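Local coordinates for tail fiber protein (Pseudomonas aeruginosa, PDB 6CL6) that forms the trimeric receptor-binding fiber of an R-type pyocin, a contractile injection system, and probably recognises the surface of target bacterial cells, at residues Y163-A168 with D189-Y194. Residues are numbered along the deposited sequence; the frame is centred on the assembly and turned at random.
Sequences YPIVRA and DGESFY
Pro164 lies over one face of the Tyr194 ring. Its CB sits 3.6 Å from the ring centroid, over the face, a CH-pi contact. Pro164 CB and CG rest near Tyr194 CG, off the ring centre, and Pro164 CB comes within 3.4 Å of Tyr194 CD2. Ile165 approaches the hydroxyl end at about a right angle, its CG2 3.9 Å from Tyr194 CE1. This is the tight part of the contact, and Trp206 on strand 202-208 touches both Pro164 and Tyr194. The phenol is also fixed at its tip. Tyr194 OH donates to the syn lone pair of Glu191 OE1 at 2.5 Å, and a water links the same hydroxyl to Pro164 O. Glu191 bends at chi2 (-83°), which turns its carboxylate back toward Tyr194 and lays it against Ile165 CG1 and CD1. Its other oxygen, OE2, forms a salt bridge with Arg208.

The looser side, at the rim of the contact, is held by charge. Arg167 NE donates to Asp189 OD2 at 2.7 Å, close to the guanidinium plane, in a salt bridge. The bond is bent, and the two flat groups stand 68° apart. Glu191 CG lies over the rim of one guanidinium face, near NH2. Arg167 NH1 reaches back to Val166 O at 3.1 Å. A second water accepts from Arg167 NH2 and donates weakly to Asp189 OD2. These bonds limit rotation of the guanidinium. Asp189 OD1 accepts from Glu191 N, with the donor above the carboxylate plane. Gly190 O accepts a hydrogen bond from Arg207 of the second subunit, so this turn also meets the trimer interface. The contact joins the loop between helix 154-159 and strand 169-177 to a mixed beta-sheet, where an Asx turn at Asp189 lies in the loop of the beta-hairpin formed by strands 180-187 and 193-199.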
# COMPACT_ATOMS: atom_id res chain seq x y z
N TYR A 163 -26.44 13.31 15.34
CA TYR A 163 -25.34 12.59 15.96
C TYR A 163 -24.33 12.26 14.85
O TYR A 163 -24.73 11.97 13.72
CB TYR A 163 -25.81 11.30 16.62
CG TYR A 163 -26.54 11.46 17.94
CD1 TYR A 163 -27.86 11.91 17.97
CD2 TYR A 163 -25.92 11.16 19.14
CE1 TYR A 163 -28.53 12.03 19.17
CE2 TYR A 163 -26.59 11.28 20.35
CZ TYR A 163 -27.90 11.72 20.35
OH TYR A 163 -28.59 11.84 21.55
N PRO A 164 -23.03 12.32 15.14
CA PRO A 164 -22.05 12.03 14.09
C PRO A 164 -21.91 10.56 13.78
O PRO A 164 -21.39 10.20 12.71
CB PRO A 164 -20.73 12.59 14.65
CG PRO A 164 -20.90 12.51 16.14
CD PRO A 164 -22.40 12.74 16.40
N ILE A 165 -22.34 9.70 14.69
CA ILE A 165 -22.23 8.25 14.56
C ILE A 165 -23.34 7.69 15.44
O ILE A 165 -23.74 8.31 16.44
CB ILE A 165 -20.83 7.76 15.01
CG1 ILE A 165 -20.64 6.28 14.75
CG2 ILE A 165 -20.62 8.08 16.52
CD1 ILE A 165 -20.42 5.97 13.26
N VAL A 166 -23.88 6.55 15.05
CA VAL A 166 -24.91 5.91 15.87
C VAL A 166 -24.22 5.13 16.97
O VAL A 166 -23.94 3.93 16.82
CB VAL A 166 -25.84 5.03 15.03
CG1 VAL A 166 -26.90 4.36 15.91
CG2 VAL A 166 -26.51 5.89 13.97
N ARG A 167 -23.90 5.83 18.07
CA ARG A 167 -23.20 5.25 19.21
C ARG A 167 -23.50 6.08 20.44
O ARG A 167 -23.58 7.32 20.36
CB ARG A 167 -21.67 5.21 19.03
CG ARG A 167 -21.14 4.38 17.93
CD ARG A 167 -21.10 2.91 18.26
NE ARG A 167 -20.18 2.20 17.33
CZ ARG A 167 -20.44 2.00 16.05
NH1 ARG A 167 -21.54 2.47 15.51
NH2 ARG A 167 -19.57 1.36 15.29
N ALA A 168 -23.63 5.41 21.58
CA ALA A 168 -23.53 6.10 22.86
C ALA A 168 -22.22 6.89 22.90
O ALA A 168 -21.24 6.54 22.24
CB ALA A 168 -23.59 5.09 23.99
N ASP A 189 -17.40 3.54 22.51
CA ASP A 189 -16.55 2.43 22.09
C ASP A 189 -15.32 2.88 21.29
O ASP A 189 -14.70 2.06 20.60
CB ASP A 189 -17.35 1.44 21.24
CG ASP A 189 -17.89 2.07 19.97
OD1 ASP A 189 -17.74 3.30 19.80
OD2 ASP A 189 -18.41 1.33 19.11
N GLY A 190 -15.00 4.16 21.31
CA GLY A 190 -13.85 4.66 20.58
C GLY A 190 -13.99 4.61 19.08
O GLY A 190 -12.99 4.65 18.36
N GLU A 191 -15.22 4.48 18.57
CA GLU A 191 -15.43 4.44 17.13
C GLU A 191 -14.68 5.59 16.49
O GLU A 191 -13.96 5.40 15.53
CB GLU A 191 -16.92 4.51 16.78
CG GLU A 191 -17.21 4.31 15.29
CD GLU A 191 -17.04 5.58 14.47
OE1 GLU A 191 -17.34 6.68 14.99
OE2 GLU A 191 -16.64 5.49 13.29
N SER A 192 -14.83 6.78 17.04
CA SER A 192 -13.92 7.90 16.81
C SER A 192 -14.32 9.06 17.72
O SER A 192 -15.10 8.89 18.66
CB SER A 192 -13.88 8.34 15.36
OG SER A 192 -12.73 9.15 15.17
N PHE A 193 -13.72 10.22 17.45
CA PHE A 193 -13.88 11.49 18.15
C PHE A 193 -14.20 12.49 17.06
O PHE A 193 -13.54 12.49 16.01
CB PHE A 193 -12.59 11.84 18.91
CG PHE A 193 -12.72 13.00 19.88
CD1 PHE A 193 -12.78 14.30 19.44
CD2 PHE A 193 -12.73 12.75 21.25
CE1 PHE A 193 -12.90 15.35 20.38
CE2 PHE A 193 -12.82 13.78 22.15
CZ PHE A 193 -12.90 15.08 21.70
N TYR A 194 -15.28 13.27 17.24
CA TYR A 194 -15.82 14.14 16.21
C TYR A 194 -15.93 15.58 16.68
O TYR A 194 -16.14 15.82 17.87
CB TYR A 194 -17.23 13.72 15.81
CG TYR A 194 -17.33 12.34 15.17
CD1 TYR A 194 -17.32 11.19 15.95
CD2 TYR A 194 -17.44 12.21 13.83
CE1 TYR A 194 -17.41 9.97 15.38
CE2 TYR A 194 -17.56 10.98 13.23
CZ TYR A 194 -17.53 9.86 14.01
OH TYR A 194 -17.65 8.61 13.42
O HOH W 1 -19.38 8.69 11.32
O HOH W 2 -16.97 0.78 16.09